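Local coordinates for oxalate--CoA ligase (Arabidopsis thaliana, PDB 5IE3), which belongs to the ANL superfamily of AMP-binding enzymes and holds adenosine monophosphate together with oxalic acid in this structure, at residues L166-S171 against F213-L218; E310-T315 against G335-P340. All coordinates share one frame; numbering follows the deposited sequence.

Contact 1 of 2, residues L166-S171 against F213-L218; sequences LFLHTS and FHVHGL. With OXD (oxalic acid), chain D; AMP (adenosine monophosphate), chain C.
Leu166 and Leu168 meet Val215 and Leu218 in a buried apolar strand-to-helix contact of the AMP-binding domain, where strand 164-169 runs into the Ser/Thr/Gly-rich phosphate-binding loop characteristic of the family and packs against the start of helix 215-227. Leu166 and Leu218 approach tip to tip, with their CD2 methyls 3.8 Å apart; Phe73 of helix 67-78 touches both. Two residues further along the strand, nearer the ligands, Leu168 straddles the helix start. Leu168 CD2 lies 3.5 Å from Phe213 O, and Leu168 CD1 presses on Val215 CG1 at 3.4 Å, tighter than usual for two methyls. His214 is the N-cap residue, and its O receives the first-turn bond from Leu218 N. Phe213 CD1 lies over one face of the His214 imidazole, offset toward its rim, and in the ring plane a water lies 2.7 Å from His214 ND1; the same water gives a weak bond to His169 O, bridging the segments where no direct hydrogen bond does. Val215 faces two ways: with CG1 anti to its carbonyl carbon (chi1 -79°) and turned to Leu168, the other branch reaches the oxalic acid, placing Val215 CG2 3.2 Å from O4.

Contact 2 of 2, residues E310-T315 against G335-P340; sequences EAYAMT and GSVGKP. With AMP (adenosine monophosphate), chain C; OXD (oxalic acid), chain D.
Val337 lies across Glu310 and Tyr312, so that Val337 and residues 310-312 of strand 308-314 together form one wall of the adenine pocket; the Tyr-Ala-Met-Thr sequence from Tyr312 to Thr315 is consistent with the adenylate-binding motif of the ANL superfamily. Tyr312 CG is anti to the backbone N (chi1 163°), which sends the ring past Val337 toward the ribose. Tyr312 CB meets Val337 CB at 3.5 Å, while Val337 CG2 comes to the ring obliquely. It is the rim of the phenol that meets the nucleotide: C2' of the ribose lies in the ring plane, and N7 of the base is near it, 3.7 Å from Tyr312 CD1. At the far end the hydroxyl is bonded to Asp394, itself a partner of the AMP.

Glu310 is extended from a first torsion of -170°, and the valine crosses its stem. The adenine amino group N6 gives two bonds, one of 3.1 Å to Glu310 OE2 at 157° and a shorter, more bent one of 2.7 Å to Ala311 O; Val337 CG1 sits 3.4 Å from N6. Leu292 N also donates to Glu310 OE2, so OE2 takes two N-H donors, which would restrain the carboxylate's rotation. Behind it, Asn324 ND2 bonds both Glu310 O and Ser336 O, joining the backbones of the two segments. Ser336 OG, also hydrogen-bonded to Leu404 O, accepts from Gly338 N at 3.1 Å, an ST turn that shapes the backbone beside Val337. At the strand's end, Thr315 N donates to O1P of the phosphate across 3.0 Å.

Glu310 OE1 stands 3.3 Å from Ser336 O, a meeting of two acceptors. That closeness may disfavour full negative charge on the buried carboxylate, whereas the two donors at OE2 would favour it; the two bonds from N6 are consistent with recognition of adenine by its amino group.

From the N terminus, strand 164-169 comes first and turns back through 179-183; after helix 184-198 and strand 205-207 the chain returns to helix 215-227, where contact 1 closes a loop of 41 residues. Contact 2 opens only later, after strands 256-259 and 284-287 of the sheet, the second of them next to 308-314; the shorter link of 19 residues passes through strand 319-323 before reaching 335-340. The two loops therefore follow in series, neither crossing nor enclosing the other. The centres of contacts 1 and 2 are about 17 Å apart, yet the contacts meet around Thr315, whose CG2 lies 4.0 Å from Leu168 CB. Together they join a two-stranded hairpin, a helix and a five-stranded sheet around the same two ligands.

Contact 1 of 2, residues L166-S171 against F213-L218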
loop_
_atom_site.group_PDB
_atom_site.type_symbol
_atom_site.label_atom_id
_atom_site.label_comp_id
_atom_site.label_asym_id
_atom_site.label_seq_id
_atom_site.Cartn_x
_atom_site.Cartn_y
_atom_site.Cartn_z
ATOM N N LEU A 166 -1.021 -12.761 -8.039
ATOM C CA LEU A 166 -1.065 -12.173 -6.698
ATOM C C LEU A 166 -2.463 -12.312 -6.144
ATOM O O LEU A 166 -3.431 -12.058 -6.850
ATOM C CB LEU A 166 -0.616 -10.696 -6.739
ATOM C CG LEU A 166 -0.805 -9.885 -5.443
ATOM C CD1 LEU A 166 -0.053 -10.539 -4.293
ATOM C CD2 LEU A 166 -0.362 -8.412 -5.655
ATOM N N PHE A 167 -2.571 -12.777 -4.909
ATOM C CA PHE A 167 -3.866 -12.920 -4.247
ATOM C C PHE A 167 -3.792 -12.252 -2.897
ATOM O O PHE A 167 -2.924 -12.606 -2.098
ATOM C CB PHE A 167 -4.263 -14.390 -4.061
ATOM C CG PHE A 167 -5.640 -14.569 -3.399
ATOM C CD1 PHE A 167 -6.790 -14.546 -4.165
ATOM C CD2 PHE A 167 -5.759 -14.759 -2.027
ATOM C CE1 PHE A 167 -8.057 -14.708 -3.576
ATOM C CE2 PHE A 167 -7.030 -14.910 -1.416
ATOM C CZ PHE A 167 -8.174 -14.892 -2.201
ATOM N N LEU A 168 -4.707 -11.309 -2.638
ATOM C CA LEU A 168 -4.737 -10.525 -1.388
ATOM C C LEU A 168 -6.165 -10.460 -0.893
ATOM O O LEU A 168 -7.066 -10.891 -1.599
ATOM C CB LEU A 168 -4.195 -9.099 -1.593
ATOM C CG LEU A 168 -2.717 -9.052 -1.989
ATOM C CD1 LEU A 168 -2.354 -7.667 -2.460
ATOM C CD2 LEU A 168 -1.815 -9.479 -0.794
ATOM N N HIS A 169 -6.385 -9.964 0.322
ATOM C CA HIS A 169 -7.772 -9.788 0.766
ATOM C C HIS A 169 -7.969 -8.335 1.149
ATOM O O HIS A 169 -7.012 -7.634 1.464
ATOM C CB HIS A 169 -8.166 -10.758 1.922
ATOM C CG HIS A 169 -7.239 -10.727 3.104
ATOM N ND1 HIS A 169 -6.106 -11.514 3.186
ATOM C CD2 HIS A 169 -7.289 -10.023 4.265
ATOM C CE1 HIS A 169 -5.481 -11.276 4.329
ATOM N NE2 HIS A 169 -6.184 -10.381 5.006
ATOM N N THR A 170 -9.210 -7.866 1.048
ATOM C CA THR A 170 -9.537 -6.480 1.396
ATOM C C THR A 170 -9.571 -6.283 2.924
ATOM O O THR A 170 -9.698 -7.254 3.685
ATOM C CB THR A 170 -10.883 -6.048 0.800
ATOM O OG1 THR A 170 -11.927 -6.907 1.280
ATOM C CG2 THR A 170 -10.805 -6.126 -0.741
ATOM N N SER A 171 -9.450 -5.018 3.339
ATOM C CA SER A 171 -9.286 -4.595 4.741
ATOM C C SER A 171 -10.468 -4.777 5.686
ATOM O O SER A 171 -10.276 -4.919 6.889
ATOM C CB SER A 171 -8.933 -3.108 4.771
ATOM O OG SER A 171 -10.047 -2.359 4.305
ATOM N N PHE A 213 3.515 -7.292 2.257
ATOM C CA PHE A 213 2.318 -8.118 2.050
ATOM C C PHE A 213 1.065 -7.238 1.805
ATOM O O PHE A 213 -0.039 -7.748 1.729
ATOM C CB PHE A 213 2.098 -9.086 3.224
ATOM C CG PHE A 213 2.078 -8.422 4.605
ATOM C CD1 PHE A 213 0.911 -7.853 5.107
ATOM C CD2 PHE A 213 3.229 -8.403 5.397
ATOM C CE1 PHE A 213 0.893 -7.256 6.381
ATOM C CE2 PHE A 213 3.225 -7.820 6.665
ATOM C CZ PHE A 213 2.063 -7.245 7.156
ATOM N N HIS A 214 1.255 -5.923 1.655
ATOM C CA HIS A 214 0.170 -5.045 1.204
ATOM C C HIS A 214 0.608 -4.366 -0.083
ATOM O O HIS A 214 1.809 -4.271 -0.348
ATOM C CB HIS A 214 -0.233 -4.034 2.297
ATOM C CG HIS A 214 -1.053 -4.652 3.388
ATOM N ND1 HIS A 214 -2.232 -5.325 3.135
ATOM C CD2 HIS A 214 -0.869 -4.716 4.728
ATOM C CE1 HIS A 214 -2.737 -5.775 4.269
ATOM N NE2 HIS A 214 -1.933 -5.417 5.252
ATOM N N VAL A 215 -0.341 -3.958 -0.931
ATOM C CA VAL A 215 0.047 -3.561 -2.296
ATOM C C VAL A 215 0.842 -2.267 -2.397
ATOM O O VAL A 215 1.515 -2.045 -3.388
ATOM C CB VAL A 215 -1.169 -3.352 -3.284
ATOM C CG1 VAL A 215 -1.674 -4.646 -3.791
ATOM C CG2 VAL A 215 -2.259 -2.493 -2.650
ATOM N N HIS A 216 0.718 -1.375 -1.425
ATOM C CA HIS A 216 1.438 -0.098 -1.553
ATOM C C HIS A 216 2.971 -0.379 -1.562
ATOM O O HIS A 216 3.672 -0.023 -2.505
ATOM C CB HIS A 216 1.024 0.865 -0.398
ATOM C CG HIS A 216 1.706 2.208 -0.414
ATOM N ND1 HIS A 216 1.274 3.274 0.355
ATOM C CD2 HIS A 216 2.837 2.634 -1.040
ATOM C CE1 HIS A 216 2.091 4.293 0.188
ATOM N NE2 HIS A 216 3.051 3.935 -0.650
ATOM N N GLY A 217 3.482 -1.001 -0.503
ATOM C CA GLY A 217 4.907 -1.289 -0.439
ATOM C C GLY A 217 5.297 -2.243 -1.559
ATOM O O GLY A 217 6.317 -2.049 -2.230
ATOM N N LEU A 218 4.452 -3.248 -1.806
ATOM C CA LEU A 218 4.775 -4.272 -2.810
ATOM C C LEU A 218 4.842 -3.724 -4.261
ATOM O O LEU A 218 5.836 -3.919 -4.962
ATOM C CB LEU A 218 3.746 -5.421 -2.702
ATOM C CG LEU A 218 3.901 -6.636 -3.630
ATOM C CD1 LEU A 218 5.212 -7.387 -3.352
ATOM C CD2 LEU A 218 2.690 -7.587 -3.544
HETATM C C1 OXD D . -4.031 0.753 -0.448
HETATM C C2 OXD D . -3.036 1.228 -1.424
HETATM O O3 OXD D . -4.533 -0.393 -0.693
HETATM O O4 OXD D . -3.102 0.588 -2.507
HETATM O O5 OXD D . -4.305 1.504 0.516
HETATM O O6 OXD D . -2.221 2.172 -1.156
HETATM P P AMP C . -7.310 -0.945 0.867
HETATM O O1P AMP C . -7.517 -1.338 -0.585
HETATM O O2P AMP C . -8.239 -1.626 1.842
HETATM O O3P AMP C . -5.875 -0.926 1.328
HETATM O "O5'" AMP C . -7.818 0.570 0.992
HETATM C "C5'" AMP C . -8.187 1.342 -0.148
HETATM C "C4'" AMP C . -8.920 2.601 0.282
HETATM O "O4'" AMP C . -7.997 3.523 0.920
HETATM C "C3'" AMP C . -9.505 3.435 -0.833
HETATM O "O3'" AMP C . -10.698 2.878 -1.361
HETATM C "C2'" AMP C . -9.691 4.787 -0.159
HETATM O "O2'" AMP C . -10.864 4.758 0.649
HETATM C "C1'" AMP C . -8.470 4.836 0.765
HETATM N N9 AMP C . -7.374 5.641 0.203
HETATM C C8 AMP C . -6.355 5.217 -0.557
HETATM N N7 AMP C . -5.520 6.245 -0.883
HETATM C C5 AMP C . -6.036 7.357 -0.278
HETATM C C6 AMP C . -5.684 8.792 -0.181
HETATM N N6 AMP C . -4.565 9.249 -0.789
HETATM N N1 AMP C . -6.510 9.599 0.533
HETATM C C2 AMP C . -7.610 9.131 1.157
HETATM N N3 AMP C . -7.992 7.844 1.101
HETATM C C4 AMP C . -7.252 6.945 0.421
HETATM O O HOH W 1 -3.712 -6.621 1.345
#

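Contact 2 of 2, residues E310-T315 against G335-P340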
loop_
_atom_site.group_PDB
_atom_site.type_symbol
_atom_site.label_atom_id
_atom_site.label_comp_id
_atom_site.label_asym_id
_atom_site.label_seq_id
_atom_site.Cartn_x
_atom_site.Cartn_y
_atom_site.Cartn_z
ATOM N N GLU A 310 1.052 13.204 -3.572
ATOM C CA GLU A 310 0.052 12.293 -3.023
ATOM C C GLU A 310 -0.632 11.484 -4.134
ATOM O O GLU A 310 -0.966 12.021 -5.196
ATOM C CB GLU A 310 -1.008 13.065 -2.235
ATOM C CG GLU A 310 -1.906 12.104 -1.468
ATOM C CD GLU A 310 -2.945 12.773 -0.593
ATOM O OE1 GLU A 310 -3.145 14.006 -0.707
ATOM O OE2 GLU A 310 -3.576 12.028 0.199
ATOM N N ALA A 311 -0.823 10.198 -3.868
ATOM C CA ALA A 311 -1.533 9.302 -4.767
ATOM C C ALA A 311 -2.715 8.643 -4.048
ATOM O O ALA A 311 -2.821 8.678 -2.816
ATOM C CB ALA A 311 -0.572 8.212 -5.343
ATOM N N TYR A 312 -3.594 8.051 -4.849
ATOM C CA TYR A 312 -4.795 7.337 -4.409
ATOM C C TYR A 312 -4.737 5.921 -5.028
ATOM O O TYR A 312 -4.442 5.775 -6.226
ATOM C CB TYR A 312 -6.028 8.122 -4.857
ATOM C CG TYR A 312 -7.366 7.426 -4.871
ATOM C CD1 TYR A 312 -7.905 6.837 -3.711
ATOM C CD2 TYR A 312 -8.145 7.451 -6.031
ATOM C CE1 TYR A 312 -9.200 6.241 -3.750
ATOM C CE2 TYR A 312 -9.406 6.886 -6.070
ATOM C CZ TYR A 312 -9.932 6.292 -4.938
ATOM O OH TYR A 312 -11.194 5.738 -5.035
ATOM N N ALA A 313 -5.002 4.906 -4.201
ATOM C CA ALA A 313 -4.763 3.516 -4.582
ATOM C C ALA A 313 -5.644 2.545 -3.781
ATOM O O ALA A 313 -6.149 2.880 -2.691
ATOM C CB ALA A 313 -3.267 3.161 -4.392
ATOM N N MET A 314 -5.836 1.338 -4.319
ATOM C CA MET A 314 -6.561 0.320 -3.571
ATOM C C MET A 314 -6.201 -1.057 -4.113
ATOM O O MET A 314 -5.688 -1.209 -5.241
ATOM C CB MET A 314 -8.098 0.548 -3.635
ATOM C CG MET A 314 -8.745 0.236 -4.992
ATOM S SD MET A 314 -10.415 0.990 -5.084
ATOM C CE MET A 314 -11.285 0.247 -3.688
ATOM N N THR A 315 -6.481 -2.052 -3.290
ATOM C CA THR A 315 -6.129 -3.414 -3.617
ATOM C C THR A 315 -6.744 -3.822 -4.973
ATOM O O THR A 315 -6.050 -4.401 -5.808
ATOM C CB THR A 315 -6.582 -4.393 -2.511
ATOM O OG1 THR A 315 -6.042 -3.961 -1.240
ATOM C CG2 THR A 315 -6.087 -5.802 -2.830
ATOM N N GLY A 335 -4.602 18.393 -0.419
ATOM C CA GLY A 335 -5.983 17.947 -0.317
ATOM C C GLY A 335 -6.498 17.137 -1.500
ATOM O O GLY A 335 -7.636 16.668 -1.482
ATOM N N SER A 336 -5.659 16.950 -2.517
ATOM C CA SER A 336 -6.061 16.280 -3.750
ATOM C C SER A 336 -5.136 15.111 -4.042
ATOM O O SER A 336 -3.943 15.162 -3.714
ATOM C CB SER A 336 -6.019 17.242 -4.950
ATOM O OG SER A 336 -6.200 16.520 -6.162
ATOM N N VAL A 337 -5.677 14.086 -4.687
ATOM C CA VAL A 337 -4.900 12.904 -5.049
ATOM C C VAL A 337 -4.602 12.862 -6.559
ATOM O O VAL A 337 -4.257 11.799 -7.136
ATOM C CB VAL A 337 -5.610 11.583 -4.595
ATOM C CG1 VAL A 337 -5.669 11.515 -3.072
ATOM C CG2 VAL A 337 -7.026 11.482 -5.154
ATOM N N GLY A 338 -4.715 14.030 -7.197
ATOM C CA GLY A 338 -4.201 14.184 -8.549
ATOM C C GLY A 338 -5.042 13.552 -9.652
ATOM O O GLY A 338 -6.259 13.414 -9.545
ATOM N N LYS A 339 -4.368 13.141 -10.721
ATOM C CA LYS A 339 -5.041 12.712 -11.947
ATOM C C LYS A 339 -4.909 11.190 -12.186
ATOM O O LYS A 339 -3.925 10.580 -11.775
ATOM C CB LYS A 339 -4.477 13.485 -13.158
ATOM C CG LYS A 339 -4.668 15.007 -13.034
ATOM C CD LYS A 339 -4.373 15.751 -14.336
ATOM C CE LYS A 339 -2.925 15.678 -14.735
ATOM N NZ LYS A 339 -2.095 16.356 -13.720
ATOM N N PRO A 340 -5.888 10.593 -12.878
ATOM C CA PRO A 340 -5.857 9.162 -13.231
ATOM C C PRO A 340 -4.596 8.828 -14.011
ATOM O O PRO A 340 -4.177 9.639 -14.855
ATOM C CB PRO A 340 -7.097 8.981 -14.162
ATOM C CG PRO A 340 -7.925 10.149 -13.984
ATOM C CD PRO A 340 -7.034 11.288 -13.502
HETATM P P AMP C . -7.310 -0.945 0.867
HETATM O O1P AMP C . -7.517 -1.338 -0.585
HETATM O O2P AMP C . -8.239 -1.626 1.842
HETATM O O3P AMP C . -5.875 -0.926 1.328
HETATM O "O5'" AMP C . -7.818 0.570 0.992
HETATM C "C5'" AMP C . -8.187 1.342 -0.148
HETATM C "C4'" AMP C . -8.920 2.601 0.282
HETATM O "O4'" AMP C . -7.997 3.523 0.920
HETATM C "C3'" AMP C . -9.505 3.435 -0.833
HETATM O "O3'" AMP C . -10.698 2.878 -1.361
HETATM C "C2'" AMP C . -9.691 4.787 -0.159
HETATM O "O2'" AMP C . -10.864 4.758 0.649
HETATM C "C1'" AMP C . -8.470 4.836 0.765
HETATM N N9 AMP C . -7.374 5.641 0.203
HETATM C C8 AMP C . -6.355 5.217 -0.557
HETATM N N7 AMP C . -5.520 6.245 -0.883
HETATM C C5 AMP C . -6.036 7.357 -0.278
HETATM C C6 AMP C . -5.684 8.792 -0.181
HETATM N N6 AMP C . -4.565 9.249 -0.789
HETATM N N1 AMP C . -6.510 9.599 0.533
HETATM C C2 AMP C . -7.610 9.131 1.157
HETATM N N3 AMP C . -7.992 7.844 1.101
HETATM C C4 AMP C . -7.252 6.945 0.421
HETATM C C1 OXD D . -4.031 0.753 -0.448
HETATM C C2 OXD D . -3.036 1.228 -1.424
HETATM O O3 OXD D . -4.533 -0.393 -0.693
HETATM O O4 OXD D . -3.102 0.588 -2.507
HETATM O O5 OXD D . -4.305 1.504 0.516
HETATM O O6 OXD D . -2.221 2.172 -1.156
#